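5-formyltetrahydrofolate cyclo-ligase family protein (Bacillus anthracis, PDB 2JCB) probably catalyses the ATP- and magnesium-dependent conversion of 5-formyltetrahydrofolate to 5,10-methenyltetrahydrofolate in folate metabolism. Local coordinates at residues E11-L16 with E178-N183; V81-C86 with D102-V107; F169-H174 with I187-G192. All blocks are in the same frame, centred on the assembly; numbering follows the deposited sequence.

Overall arrangement
The three contacts tie separate parts of one chain together, and their chemistry differs with their place. Contacts 1 and 2 are partly buried; contact 3 is buried. Contact 1 joins helix 6-26 to the loop before strand 186-189 at the nucleotide and metal site, and it is built from charges. Contact 3 uses the same loop, nearer its start, but meets strand 186-189 through apolar side chains. Contact 2 is apolar at one end and polar at the other, where water joins Lys85 and Glu105. Contacts 2 and 3 both reach the large mixed sheet, on opposite sides of the chain's centre, with centres about 27 Å apart. Contacts 1 and 3 touch, where Glu12 and Leu16 pack against His174.

Contact 1: E11-L16 with E178-N183; sequences EEKLRL and EPFDKN. With MG (magnesium ion), chain E; ADP (adenosine-5'-diphosphate), chain C.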
loop_
_atom_site.group_PDB
_atom_site.type_symbol
_atom_site.label_atom_id
_atom_site.label_comp_id
_atom_site.label_asym_id
_atom_site.label_seq_id
_atom_site.Cartn_x
_atom_site.Cartn_y
_atom_site.Cartn_z
ATOM N N GLU A 11 5.625 7.804 20.371
ATOM C CA GLU A 11 5.407 6.572 21.125
ATOM C C GLU A 11 4.059 5.926 20.820
ATOM O O GLU A 11 3.989 4.717 20.637
ATOM C CB GLU A 11 5.659 6.765 22.625
ATOM C CG GLU A 11 7.123 6.454 22.991
ATOM C CD GLU A 11 7.655 7.207 24.205
ATOM O OE1 GLU A 11 6.915 7.399 25.208
ATOM O OE2 GLU A 11 8.850 7.600 24.174
ATOM N N GLU A 12 3.007 6.729 20.692
ATOM C CA GLU A 12 1.706 6.213 20.231
ATOM C C GLU A 12 1.730 5.560 18.832
ATOM O O GLU A 12 1.084 4.540 18.629
ATOM C CB GLU A 12 0.646 7.312 20.334
ATOM C CG GLU A 12 -0.804 6.923 19.945
ATOM C CD GLU A 12 -1.808 7.991 20.402
ATOM O OE1 GLU A 12 -1.452 8.812 21.294
ATOM O OE2 GLU A 12 -2.948 8.019 19.897
ATOM N N LYS A 13 2.478 6.146 17.899
ATOM C CA LYS A 13 2.672 5.581 16.565
ATOM C C LYS A 13 3.387 4.236 16.591
ATOM O O LYS A 13 2.982 3.305 15.892
ATOM C CB LYS A 13 3.457 6.566 15.708
ATOM C CG LYS A 13 2.593 7.476 14.831
ATOM C CD LYS A 13 3.455 8.201 13.763
ATOM C CE LYS A 13 2.700 9.384 13.171
ATOM N NZ LYS A 13 3.269 9.853 11.896
ATOM N N LEU A 14 4.462 4.146 17.383
ATOM C CA LEU A 14 5.215 2.897 17.513
ATOM C C LEU A 14 4.346 1.845 18.173
ATOM O O LEU A 14 4.301 0.729 17.712
ATOM C CB LEU A 14 6.452 3.090 18.395
ATOM C CG LEU A 14 7.635 3.892 17.874
ATOM C CD1 LEU A 14 8.836 3.651 18.808
ATOM C CD2 LEU A 14 7.917 3.549 16.398
ATOM N N ARG A 15 3.708 2.215 19.275
ATOM C CA ARG A 15 2.723 1.375 19.970
ATOM C C ARG A 15 1.625 0.831 19.049
ATOM O O ARG A 15 1.289 -0.364 19.096
ATOM C CB ARG A 15 2.106 2.168 21.140
ATOM C CG ARG A 15 1.367 1.367 22.223
ATOM C CD ARG A 15 0.389 2.264 23.057
ATOM N NE ARG A 15 -0.728 2.664 22.180
ATOM C CZ ARG A 15 -1.939 2.100 22.154
ATOM N NH1 ARG A 15 -2.250 1.112 22.993
ATOM N NH2 ARG A 15 -2.852 2.539 21.285
ATOM N N LEU A 16 1.056 1.685 18.202
ATOM C CA LEU A 16 -0.021 1.231 17.346
ATOM C C LEU A 16 0.550 0.364 16.222
ATOM O O LEU A 16 -0.014 -0.682 15.905
ATOM C CB LEU A 16 -0.836 2.394 16.769
ATOM C CG LEU A 16 -1.973 2.906 17.648
ATOM C CD1 LEU A 16 -2.455 4.266 17.134
ATOM C CD2 LEU A 16 -3.125 1.869 17.705
ATOM N N GLU A 178 0.660 13.788 12.214
ATOM C CA GLU A 178 1.543 14.921 12.147
ATOM C C GLU A 178 1.295 15.693 10.843
ATOM O O GLU A 178 0.640 15.173 9.929
ATOM C CB GLU A 178 2.962 14.400 12.258
ATOM C CG GLU A 178 3.110 13.413 13.401
ATOM C CD GLU A 178 4.556 12.992 13.680
ATOM O OE1 GLU A 178 5.352 13.826 14.142
ATOM O OE2 GLU A 178 4.872 11.802 13.438
ATOM N N PRO A 179 1.807 16.939 10.754
ATOM C CA PRO A 179 1.508 17.791 9.595
ATOM C C PRO A 179 1.903 17.171 8.270
ATOM O O PRO A 179 1.197 17.358 7.284
ATOM C CB PRO A 179 2.320 19.068 9.841
ATOM C CG PRO A 179 2.848 18.991 11.228
ATOM C CD PRO A 179 2.665 17.599 11.755
ATOM N N PHE A 180 2.998 16.411 8.249
ATOM C CA PHE A 180 3.406 15.650 7.040
ATOM C C PHE A 180 2.663 14.319 6.705
ATOM O O PHE A 180 2.929 13.731 5.682
ATOM C CB PHE A 180 4.903 15.341 7.158
ATOM C CG PHE A 180 5.256 14.625 8.436
ATOM C CD1 PHE A 180 4.958 13.248 8.583
ATOM C CD2 PHE A 180 5.822 15.338 9.520
ATOM C CE1 PHE A 180 5.229 12.583 9.759
ATOM C CE2 PHE A 180 6.112 14.671 10.706
ATOM C CZ PHE A 180 5.827 13.295 10.821
ATOM N N ASP A 181 1.790 13.819 7.572
ATOM C CA ASP A 181 1.051 12.582 7.309
ATOM C C ASP A 181 0.026 12.823 6.205
ATOM O O ASP A 181 -0.777 13.747 6.312
ATOM C CB ASP A 181 0.380 12.104 8.594
ATOM C CG ASP A 181 1.359 11.428 9.547
ATOM O OD1 ASP A 181 2.341 10.836 9.066
ATOM O OD2 ASP A 181 1.184 11.494 10.764
ATOM N N LYS A 182 0.105 12.030 5.143
ATOM C CA LYS A 182 -0.822 12.118 3.995
ATOM C C LYS A 182 -1.934 11.104 4.147
ATOM O O LYS A 182 -1.709 9.961 4.570
ATOM C CB LYS A 182 -0.085 11.929 2.682
ATOM C CG LYS A 182 0.987 13.052 2.415
ATOM C CD LYS A 182 0.392 14.454 2.296
ATOM C CE LYS A 182 -0.057 14.745 0.871
ATOM N NZ LYS A 182 -0.601 16.124 0.753
ATOM N N ASN A 183 -3.143 11.499 3.771
ATOM C CA ASN A 183 -4.301 10.587 3.828
ATOM C C ASN A 183 -4.523 9.887 2.509
ATOM O O ASN A 183 -4.119 10.385 1.472
ATOM C CB ASN A 183 -5.573 11.396 4.134
ATOM C CG ASN A 183 -5.587 11.957 5.539
ATOM O OD1 ASN A 183 -4.729 11.646 6.375
ATOM N ND2 ASN A 183 -6.567 12.822 5.815
HETATM MG MG MG E . 3.278 9.077 8.314
HETATM P PB ADP C . 4.953 6.340 8.468
HETATM O O1B ADP C . 5.725 5.370 7.579
HETATM O O2B ADP C . 4.078 5.616 9.423
HETATM O O3B ADP C . 4.318 7.373 7.562
HETATM P PA ADP C . 6.131 8.595 9.908
HETATM O O1A ADP C . 4.853 9.353 9.655
HETATM O O2A ADP C . 6.613 8.595 11.270
HETATM O O3A ADP C . 6.068 7.070 9.357
HETATM O "O5'" ADP C . 7.292 9.313 9.042
HETATM C "C5'" ADP C . 8.633 8.845 9.305
HETATM C "C4'" ADP C . 9.641 9.956 9.140
HETATM O "O4'" ADP C . 9.458 10.521 7.852
HETATM C "C3'" ADP C . 9.380 11.044 10.176
HETATM O "O3'" ADP C . 10.581 11.221 10.900
HETATM C "C2'" ADP C . 9.009 12.267 9.363
HETATM O "O2'" ADP C . 9.713 13.401 9.782
HETATM C "C1'" ADP C . 9.453 11.944 7.947
HETATM N N9 ADP C . 8.609 12.558 6.888
HETATM C C8 ADP C . 7.387 12.139 6.509
HETATM N N7 ADP C . 6.924 12.898 5.488
HETATM C C5 ADP C . 7.837 13.825 5.192
HETATM C C6 ADP C . 7.963 14.918 4.191
HETATM N N6 ADP C . 6.975 15.179 3.312
HETATM N N1 ADP C . 9.105 15.607 4.160
HETATM C C2 ADP C . 10.102 15.372 5.037
HETATM N N3 ADP C . 10.060 14.384 5.953
HETATM C C4 ADP C . 8.979 13.571 6.079
HETATM O O HOH W 1 2.438 7.839 10.031
HETATM O O HOH W 2 1.459 8.614 7.333
#
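Lys13 NZ is gripped by two carboxylates and a phosphate oxygen. It has more acceptors round it than protons and shares its three N-H bonds among them. NZ meets Asp181 OD2 at 2.9 Å, on the syn side of that oxygen, and Glu178 OE2 at 3.0 Å, on the anti side, both salt bridges. NZ also hydrogen-bonds to ADP O1A at 2.8 Å. A magnesium-bound water lies close to NZ and links it to ADP O2B. The lysine chain runs extended beyond CG, which carries NZ from the helix to the loop. Asp181 OD1 binds the magnesium ion at 2.1 Å, while OD2 also accepts from Glu178 N at 2.8 Å, from above the carboxylate plane. That bond, within a type I turn from Glu178 to Asp181, should hold the carboxylate's rotation. Glu178 OE2 also forms a salt bridge with Arg10, its main polar partner. The Phe180 ring carries ADP C2' over one face and Glu178 CB over the other. ADP O1A lies at its edge. Asp152 also binds the magnesium ion. Lys13, Glu178, Asp181 and the magnesium ion make one side of the ADP and magnesium site, a salt-bridge network at the diphosphate.

Contact 2: V81-C86 with D102-V107; sequences VVVPKC and DQLETV
The small antiparallel sheet of strands 104-108 and 111-114 packs here against strand 80-87 of the large mixed sheet. Val83 meets Leu104, and Lys85 reaches Val107 and Glu105. The two segments share no direct hydrogen bond, so side chains and water carry the contact. At the apolar end, Val83 CG2 lies 4.2 Å from Leu104 CD2. The Val83 side chain leaves its strand toward the other segment, and the leucine meets it with one methyl branch. Both residues are buried. Pro114 of the partner strand also touches Val83, and Leu59 touches Leu104.

Strand 80-87 lies between strands 54-56 and 92-98 in the large sheet, parallel to the first and antiparallel to the second. Backbone bonds between Val83 and Arg96 and between Lys85 and Ser94 join it to strand 92-98. The two-stranded sheet is separate from the large one, and side chains join them here.

Lys85 forms the polar end. Its CG stands anti to the backbone N (chi1 -180°), and the chain stays extended until it bends at the last torsion, chi4 65°. The bend places NZ 3.9 Å from Val107 CG1, where the two side chains cross. Val107 points toward the strand from the corner where its own strand turns. NZ is 4.4 Å from Glu105 OE2, too far for a salt bridge. Water fills the role instead: one molecule accepts from Lys85 NZ at 2.9 Å and donates to Glu105 OE2, at a distance so short that its exact value is doubtful. A second makes the same link less closely. The lysine also has a weak, long ion pair with Glu113, and that glutamate's other oxygen accepts from Cys86 N.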
loop_
_atom_site.group_PDB
_atom_site.type_symbol
_atom_site.label_atom_id
_atom_site.label_comp_id
_atom_site.label_asym_id
_atom_site.label_seq_id
_atom_site.Cartn_x
_atom_site.Cartn_y
_atom_site.Cartn_z
ATOM N N VAL A 81 1.650 -2.241 -14.898
ATOM C CA VAL A 81 1.875 -2.382 -13.465
ATOM C C VAL A 81 3.238 -1.771 -13.116
ATOM O O VAL A 81 4.241 -2.076 -13.759
ATOM C CB VAL A 81 1.878 -3.875 -13.032
ATOM C CG1 VAL A 81 2.311 -3.999 -11.615
ATOM C CG2 VAL A 81 0.485 -4.492 -13.120
ATOM N N VAL A 82 3.225 -0.889 -12.126
ATOM C CA VAL A 82 4.470 -0.250 -11.589
ATOM C C VAL A 82 4.634 -0.516 -10.091
ATOM O O VAL A 82 3.688 -0.382 -9.303
ATOM C CB VAL A 82 4.646 1.258 -11.970
ATOM C CG1 VAL A 82 4.593 1.437 -13.469
ATOM C CG2 VAL A 82 3.611 2.136 -11.286
ATOM N N VAL A 83 5.869 -0.845 -9.689
ATOM C CA VAL A 83 6.189 -1.169 -8.286
ATOM C C VAL A 83 7.411 -0.320 -7.843
ATOM O O VAL A 83 8.238 0.048 -8.699
ATOM C CB VAL A 83 6.528 -2.675 -8.179
ATOM C CG1 VAL A 83 5.258 -3.512 -8.443
ATOM C CG2 VAL A 83 7.583 -3.080 -9.268
ATOM N N PRO A 84 7.489 0.018 -6.547
ATOM C CA PRO A 84 8.532 0.974 -6.162
ATOM C C PRO A 84 9.898 0.366 -5.864
ATOM O O PRO A 84 10.006 -0.707 -5.284
ATOM C CB PRO A 84 7.972 1.606 -4.881
ATOM C CG PRO A 84 7.121 0.531 -4.282
ATOM C CD PRO A 84 6.620 -0.342 -5.396
ATOM N N LYS A 85 10.925 1.122 -6.234
ATOM C CA LYS A 85 12.273 0.936 -5.717
ATOM C C LYS A 85 12.552 2.116 -4.773
ATOM O O LYS A 85 12.546 3.282 -5.188
ATOM C CB LYS A 85 13.309 0.863 -6.848
ATOM C CG LYS A 85 14.747 0.665 -6.312
ATOM C CD LYS A 85 15.728 0.183 -7.371
ATOM C CE LYS A 85 17.158 -0.023 -6.777
ATOM N NZ LYS A 85 17.279 -1.126 -5.733
ATOM N N CYS A 86 12.851 1.802 -3.520
ATOM C CA CYS A 86 13.083 2.833 -2.524
ATOM C C CYS A 86 14.534 3.238 -2.476
ATOM O O CYS A 86 15.441 2.399 -2.543
ATOM C CB CYS A 86 12.621 2.372 -1.139
ATOM S SG CYS A 86 10.881 2.029 -1.043
ATOM N N ASP A 102 10.179 -11.908 -12.970
ATOM C CA ASP A 102 11.636 -12.008 -13.167
ATOM C C ASP A 102 12.355 -10.652 -13.287
ATOM O O ASP A 102 13.584 -10.587 -13.288
ATOM C CB ASP A 102 11.951 -12.918 -14.361
ATOM C CG ASP A 102 12.139 -14.379 -13.952
ATOM O OD1 ASP A 102 12.010 -14.713 -12.739
ATOM O OD2 ASP A 102 12.429 -15.198 -14.850
ATOM N N GLN A 103 11.581 -9.562 -13.335
ATOM C CA GLN A 103 12.150 -8.227 -13.324
ATOM C C GLN A 103 12.330 -7.741 -11.873
ATOM O O GLN A 103 12.689 -6.586 -11.638
ATOM C CB GLN A 103 11.238 -7.279 -14.084
ATOM C CG GLN A 103 11.387 -7.407 -15.584
ATOM C CD GLN A 103 10.299 -6.686 -16.320
ATOM O OE1 GLN A 103 9.161 -7.109 -16.298
ATOM N NE2 GLN A 103 10.645 -5.589 -16.997
ATOM N N LEU A 104 12.045 -8.615 -10.905
ATOM C CA LEU A 104 12.245 -8.270 -9.484
ATOM C C LEU A 104 13.515 -8.930 -8.956
ATOM O O LEU A 104 13.897 -10.008 -9.417
ATOM C CB LEU A 104 11.091 -8.792 -8.639
ATOM C CG LEU A 104 9.711 -8.245 -9.003
ATOM C CD1 LEU A 104 8.711 -8.874 -8.077
ATOM C CD2 LEU A 104 9.724 -6.710 -8.835
ATOM N N GLU A 105 14.137 -8.287 -7.972
ATOM C CA GLU A 105 15.230 -8.903 -7.213
ATOM C C GLU A 105 14.975 -8.722 -5.711
ATOM O O GLU A 105 14.194 -7.873 -5.310
ATOM C CB GLU A 105 16.574 -8.295 -7.592
ATOM C CG GLU A 105 16.613 -6.781 -7.443
ATOM C CD GLU A 105 17.935 -6.172 -7.850
ATOM O OE1 GLU A 105 18.912 -6.930 -8.092
ATOM O OE2 GLU A 105 17.989 -4.926 -7.908
ATOM N N THR A 106 15.656 -9.522 -4.895
ATOM C CA THR A 106 15.540 -9.376 -3.456
ATOM C C THR A 106 16.660 -8.471 -2.994
ATOM O O THR A 106 17.845 -8.817 -3.115
ATOM C CB THR A 106 15.604 -10.725 -2.700
ATOM O OG1 THR A 106 14.900 -11.746 -3.432
ATOM C CG2 THR A 106 14.985 -10.574 -1.281
ATOM N N VAL A 107 16.268 -7.311 -2.476
ATOM C CA VAL A 107 17.199 -6.291 -1.993
ATOM C C VAL A 107 17.403 -6.395 -0.474
ATOM O O VAL A 107 18.018 -5.514 0.130
ATOM C CB VAL A 107 16.733 -4.861 -2.365
ATOM C CG1 VAL A 107 16.927 -4.579 -3.872
ATOM C CG2 VAL A 107 15.283 -4.637 -1.926
HETATM O O HOH W 3 16.129 -3.398 -7.198
HETATM O O HOH W 4 19.714 -2.351 -7.404
#

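Contact 3: F169-H174 with I187-G192; sequences FQMVEH and IITEKG
Ile187 begins the contact by offering its CG2 methyl to the sulfur of Met171. Met171 SD lies 3.9 Å from Ile187 CG2, and the two side chains reach toward each other tip to tip. The CD1 methyl of the same isoleucine adds a looser contact, 4.2 Å from Met171 CE. Ile187 is buried and also touches Ala166. Its neighbour Ile188 turns its side chain to the other face of the strand, against helix 29-44.

Thr189 returns to the side of the methionine. Its CG2 is 4.0 Å from Met171 CG and a little farther from SD. Met171 is bent at both chi2 (-58°) and chi3 (-47°). In the folded chain CG faces the threonine and CE the isoleucine, while SD sits between Ile187 CG2 and Thr189 CG2. Met194 of strand 192-195 touches both Met171 and Thr189.

This strand belongs to the large mixed sheet, between parallel strand 161-165 and antiparallel strand 192-195. Met171, in the loop after strand 161-165, packs on one face of strand 186-189. Backbone bonds of Gln170 and Val172 with Tyr137 tie the loop to a small two-stranded sheet.

Beyond Thr189 the chain turns back toward strand 192-195. Glu190 joins the loop through solvent: a water donates to Glu190 OE2 at 2.9 Å and accepts weakly from Phe169 N. Ser168 OG is a direct hydrogen-bond partner of the same oxygen. Next, Lys191 N donates to the hydroxyl oxygen OG1 of Thr189 at 3.1 Å, an ST turn. Across the reversal, Thr189 N also bonds to Gly192 O at 2.9 Å.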
loop_
_atom_site.group_PDB
_atom_site.type_symbol
_atom_site.label_atom_id
_atom_site.label_comp_id
_atom_site.label_asym_id
_atom_site.label_seq_id
_atom_site.Cartn_x
_atom_site.Cartn_y
_atom_site.Cartn_z
ATOM N N PHE A 169 -9.386 -5.232 11.113
ATOM C CA PHE A 169 -8.648 -5.006 12.346
ATOM C C PHE A 169 -7.496 -3.978 12.195
ATOM O O PHE A 169 -6.917 -3.562 13.193
ATOM C CB PHE A 169 -8.123 -6.321 12.948
ATOM C CG PHE A 169 -6.949 -6.914 12.189
ATOM C CD1 PHE A 169 -5.651 -6.401 12.370
ATOM C CD2 PHE A 169 -7.131 -7.994 11.309
ATOM C CE1 PHE A 169 -4.560 -6.931 11.722
ATOM C CE2 PHE A 169 -6.023 -8.541 10.632
ATOM C CZ PHE A 169 -4.736 -7.980 10.821
ATOM N N GLN A 170 -7.144 -3.606 10.968
ATOM C CA GLN A 170 -6.191 -2.521 10.766
ATOM C C GLN A 170 -6.845 -1.175 10.891
ATOM O O GLN A 170 -6.151 -0.159 10.980
ATOM C CB GLN A 170 -5.576 -2.643 9.373
ATOM C CG GLN A 170 -4.601 -3.794 9.216
ATOM C CD GLN A 170 -4.082 -3.896 7.780
ATOM O OE1 GLN A 170 -4.501 -4.727 6.999
ATOM N NE2 GLN A 170 -3.087 -3.051 7.469
ATOM N N MET A 171 -8.180 -1.159 10.925
ATOM C CA MET A 171 -8.922 0.088 11.210
ATOM C C MET A 171 -8.903 0.452 12.680
ATOM O O MET A 171 -9.207 -0.375 13.576
ATOM C CB MET A 171 -10.368 -0.021 10.688
ATOM C CG MET A 171 -10.488 -0.359 9.215
ATOM S SD MET A 171 -9.667 0.827 8.120
ATOM C CE MET A 171 -10.204 2.440 8.725
ATOM N N VAL A 172 -8.513 1.694 12.965
ATOM C CA VAL A 172 -8.470 2.146 14.366
ATOM C C VAL A 172 -9.215 3.457 14.576
ATOM O O VAL A 172 -9.486 4.192 13.650
ATOM C CB VAL A 172 -7.024 2.231 14.974
ATOM C CG1 VAL A 172 -6.264 0.900 14.827
ATOM C CG2 VAL A 172 -6.246 3.382 14.362
ATOM N N GLU A 173 -9.539 3.746 15.830
ATOM C CA GLU A 173 -10.361 4.894 16.125
ATOM C C GLU A 173 -9.627 6.213 15.927
ATOM O O GLU A 173 -10.204 7.204 15.463
ATOM C CB GLU A 173 -10.848 4.776 17.554
ATOM C CG GLU A 173 -12.014 3.821 17.701
ATOM C CD GLU A 173 -13.248 4.359 17.024
ATOM O OE1 GLU A 173 -13.643 5.499 17.364
ATOM O OE2 GLU A 173 -13.795 3.663 16.133
ATOM N N HIS A 174 -8.341 6.209 16.247
ATOM C CA HIS A 174 -7.545 7.431 16.270
ATOM C C HIS A 174 -6.093 7.119 15.925
ATOM O O HIS A 174 -5.529 6.116 16.387
ATOM C CB HIS A 174 -7.669 8.101 17.665
ATOM C CG HIS A 174 -6.709 9.222 17.902
ATOM N ND1 HIS A 174 -5.411 9.018 18.326
ATOM C CD2 HIS A 174 -6.868 10.565 17.812
ATOM C CE1 HIS A 174 -4.808 10.186 18.478
ATOM N NE2 HIS A 174 -5.670 11.142 18.177
ATOM N N ILE A 187 -10.425 3.251 1.507
ATOM C CA ILE A 187 -9.858 2.060 2.172
ATOM C C ILE A 187 -10.885 0.928 1.864
ATOM O O ILE A 187 -12.099 1.127 2.057
ATOM C CB ILE A 187 -9.598 2.235 3.705
ATOM C CG1 ILE A 187 -8.608 3.408 3.964
ATOM C CG2 ILE A 187 -9.028 0.933 4.316
ATOM C CD1 ILE A 187 -8.912 4.176 5.147
ATOM N N ILE A 188 -10.411 -0.205 1.358
ATOM C CA ILE A 188 -11.239 -1.393 1.135
ATOM C C ILE A 188 -10.856 -2.440 2.188
ATOM O O ILE A 188 -9.672 -2.832 2.250
ATOM C CB ILE A 188 -10.992 -1.952 -0.250
ATOM C CG1 ILE A 188 -11.234 -0.871 -1.330
ATOM C CG2 ILE A 188 -11.890 -3.149 -0.489
ATOM C CD1 ILE A 188 -10.821 -1.320 -2.633
ATOM N N THR A 189 -11.831 -2.906 2.967
ATOM C CA THR A 189 -11.648 -3.995 3.928
ATOM C C THR A 189 -12.555 -5.124 3.497
ATOM O O THR A 189 -13.262 -5.023 2.454
ATOM C CB THR A 189 -12.001 -3.586 5.385
ATOM O OG1 THR A 189 -13.426 -3.459 5.507
ATOM C CG2 THR A 189 -11.296 -2.265 5.813
ATOM N N GLU A 190 -12.613 -6.192 4.297
ATOM C CA GLU A 190 -13.470 -7.301 3.891
ATOM C C GLU A 190 -14.951 -6.967 4.197
ATOM O O GLU A 190 -15.840 -7.737 3.832
ATOM C CB GLU A 190 -13.057 -8.602 4.608
ATOM C CG GLU A 190 -13.360 -8.617 6.135
ATOM C CD GLU A 190 -12.300 -7.944 7.018
ATOM O OE1 GLU A 190 -11.458 -7.147 6.577
ATOM O OE2 GLU A 190 -12.352 -8.215 8.212
ATOM N N LYS A 191 -15.182 -5.894 4.935
ATOM C CA LYS A 191 -16.511 -5.485 5.374
ATOM C C LYS A 191 -17.092 -4.335 4.518
ATOM O O LYS A 191 -18.271 -4.012 4.684
ATOM C CB LYS A 191 -16.437 -4.978 6.837
ATOM C CG LYS A 191 -16.173 -5.985 7.950
ATOM C CD LYS A 191 -16.184 -5.249 9.263
ATOM C CE LYS A 191 -15.798 -6.173 10.351
ATOM N NZ LYS A 191 -16.203 -5.594 11.661
ATOM N N GLY A 192 -16.290 -3.731 3.639
ATOM C CA GLY A 192 -16.790 -2.602 2.817
ATOM C C GLY A 192 -15.703 -1.613 2.497
ATOM O O GLY A 192 -14.524 -1.972 2.350
HETATM O O HOH W 5 -10.222 -8.399 10.159
#